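Local coordinates for protein mandelate racemase / muconate lactonizing enzyme (Burkholderia pseudomallei, PDB 2POD) that is of unknown function but belongs to the enolase superfamily, binds a metal ion, seen as sodium, and may act as a lyase, at residues I8-R12 with E44-H48. Numbering follows the deposited sequence.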
loop_
_atom_site.group_PDB
_atom_site.type_symbol
_atom_site.label_atom_id
_atom_site.label_comp_id
_atom_site.label_asym_id
_atom_site.label_seq_id
_atom_site.Cartn_x
_atom_site.Cartn_y
_atom_site.Cartn_z
ATOM N N ILE B 8 -33.826 -18.759 -33.108
ATOM C CA ILE B 8 -33.409 -17.416 -32.707
ATOM C C ILE B 8 -33.478 -16.460 -33.901
ATOM O O ILE B 8 -32.932 -16.744 -34.962
ATOM C CB ILE B 8 -31.986 -17.423 -32.029
ATOM C CG1 ILE B 8 -32.074 -18.026 -30.617
ATOM C CG2 ILE B 8 -31.397 -16.014 -31.947
ATOM C CD1 ILE B 8 -30.776 -18.571 -30.071
ATOM N N GLU B 9 -34.165 -15.334 -33.720
ATOM C CA GLU B 9 -34.395 -14.376 -34.801
ATOM C C GLU B 9 -33.769 -13.039 -34.449
ATOM O O GLU B 9 -34.013 -12.521 -33.369
ATOM C CB GLU B 9 -35.898 -14.151 -34.989
ATOM C CG GLU B 9 -36.585 -15.131 -35.901
ATOM C CD GLU B 9 -37.948 -14.633 -36.355
ATOM O OE1 GLU B 9 -38.077 -14.264 -37.543
ATOM O OE2 GLU B 9 -38.885 -14.604 -35.524
ATOM N N THR B 10 -32.996 -12.463 -35.365
ATOM C CA THR B 10 -32.569 -11.068 -35.214
ATOM C C THR B 10 -33.308 -10.128 -36.159
ATOM O O THR B 10 -33.597 -10.478 -37.304
ATOM C CB THR B 10 -31.050 -10.892 -35.392
ATOM O OG1 THR B 10 -30.660 -11.388 -36.678
ATOM C CG2 THR B 10 -30.289 -11.638 -34.295
ATOM N N LEU B 11 -33.618 -8.936 -35.659
ATOM C CA LEU B 11 -34.365 -7.951 -36.416
ATOM C C LEU B 11 -33.568 -6.657 -36.444
ATOM O O LEU B 11 -33.282 -6.078 -35.390
ATOM C CB LEU B 11 -35.731 -7.685 -35.761
ATOM C CG LEU B 11 -36.785 -8.725 -35.343
ATOM C CD1 LEU B 11 -38.136 -8.043 -35.397
ATOM C CD2 LEU B 11 -36.826 -9.995 -36.185
ATOM N N ARG B 12 -33.216 -6.203 -37.644
ATOM C CA ARG B 12 -32.511 -4.935 -37.819
ATOM C C ARG B 12 -33.338 -3.915 -38.608
ATOM O O ARG B 12 -33.388 -3.972 -39.839
ATOM C CB ARG B 12 -31.172 -5.156 -38.519
ATOM C CG ARG B 12 -30.091 -5.786 -37.662
ATOM C CD ARG B 12 -28.704 -5.589 -38.276
ATOM N NE ARG B 12 -28.513 -6.387 -39.486
ATOM C CZ ARG B 12 -28.540 -5.902 -40.726
ATOM N NH1 ARG B 12 -28.359 -6.714 -41.758
ATOM N NH2 ARG B 12 -28.747 -4.611 -40.939
ATOM N N GLU B 44 -25.349 -8.972 -34.378
ATOM C CA GLU B 44 -26.160 -9.946 -35.119
ATOM C C GLU B 44 -25.303 -11.066 -35.709
ATOM O O GLU B 44 -25.632 -12.247 -35.576
ATOM C CB GLU B 44 -26.986 -9.258 -36.222
ATOM C CG GLU B 44 -27.636 -10.217 -37.221
ATOM C CD GLU B 44 -28.434 -9.514 -38.300
ATOM O OE1 GLU B 44 -29.683 -9.491 -38.198
ATOM O OE2 GLU B 44 -27.812 -8.996 -39.254
ATOM N N ALA B 45 -24.197 -10.690 -36.341
ATOM C CA ALA B 45 -23.314 -11.660 -36.971
ATOM C C ALA B 45 -22.716 -12.626 -35.957
ATOM O O ALA B 45 -22.587 -13.815 -36.245
ATOM C CB ALA B 45 -22.227 -10.964 -37.765
ATOM N N TYR B 46 -22.379 -12.109 -34.771
ATOM C CA TYR B 46 -21.916 -12.927 -33.646
ATOM C C TYR B 46 -22.973 -13.938 -33.178
ATOM O O TYR B 46 -22.653 -15.108 -32.943
ATOM C CB TYR B 46 -21.474 -12.046 -32.463
ATOM C CG TYR B 46 -21.447 -12.800 -31.147
ATOM C CD1 TYR B 46 -22.473 -12.645 -30.207
ATOM C CD2 TYR B 46 -20.421 -13.709 -30.867
ATOM C CE1 TYR B 46 -22.464 -13.360 -29.025
ATOM C CE2 TYR B 46 -20.406 -14.422 -29.683
ATOM C CZ TYR B 46 -21.423 -14.242 -28.767
ATOM O OH TYR B 46 -21.405 -14.958 -27.598
ATOM N N ILE B 47 -24.211 -13.475 -33.008
ATOM C CA ILE B 47 -25.310 -14.343 -32.572
ATOM C C ILE B 47 -25.474 -15.562 -33.482
ATOM O O ILE B 47 -25.498 -16.691 -32.999
ATOM C CB ILE B 47 -26.629 -13.577 -32.409
ATOM C CG1 ILE B 47 -26.568 -12.699 -31.154
ATOM C CG2 ILE B 47 -27.837 -14.544 -32.338
ATOM C CD1 ILE B 47 -27.734 -11.718 -31.025
ATOM N N HIS B 48 -25.513 -15.327 -34.792
ATOM C CA HIS B 48 -25.716 -16.393 -35.764
ATOM C C HIS B 48 -24.459 -17.236 -36.009
ATOM O O HIS B 48 -24.563 -18.421 -36.347
ATOM C CB HIS B 48 -26.297 -15.835 -37.077
ATOM C CG HIS B 48 -27.625 -15.162 -36.909
ATOM N ND1 HIS B 48 -28.771 -15.851 -36.577
ATOM C CD2 HIS B 48 -27.991 -13.862 -37.021
ATOM C CE1 HIS B 48 -29.784 -15.007 -36.491
ATOM N NE2 HIS B 48 -29.338 -13.793 -36.755
#
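Thr10 OG1 bridges two helix side chains: it accepts from His48 NE2 at 2.7 Å and donates to Glu44 OE1 at 2.6 Å. The histidine bond is edge-on, with the hydroxyl oxygen only 3° out of the ring plane; the carboxylate is met on its anti side. A chi1 of 57° sets OG1 between the backbone N and the carbonyl carbon, facing both partners. Glu44 reaches strand 5-13 with an extended chain, and its other oxygen, OE2, takes Arg12 NE at 2.7 Å. The N-H is nearly straight (171°) with OE2 near the guanidinium plane, yet NE sits above the carboxylate plane.

Tight packing centres on buried Thr10 and Glu44, where Thr10 CA is 6.5 Å from Glu44 CA. Ile8 CA lies 8.3 Å from His48 CA, but this wider end is still buried, Ile8 CG2 touching Ile47 CG2 at 3.9 Å. Partly exposed Arg12 and His48 form the more solvent-accessible side.

The contact seats helix 40-55 on strand 5-13, which lies between strands 19-26 and 394-400 in the antiparallel sheet of the N-terminal capping domain. Its directional chain is consistent with His48 carrying a proton on NE2, whatever its charge, while Arg12 probably stabilises the buried carboxylate as an anion.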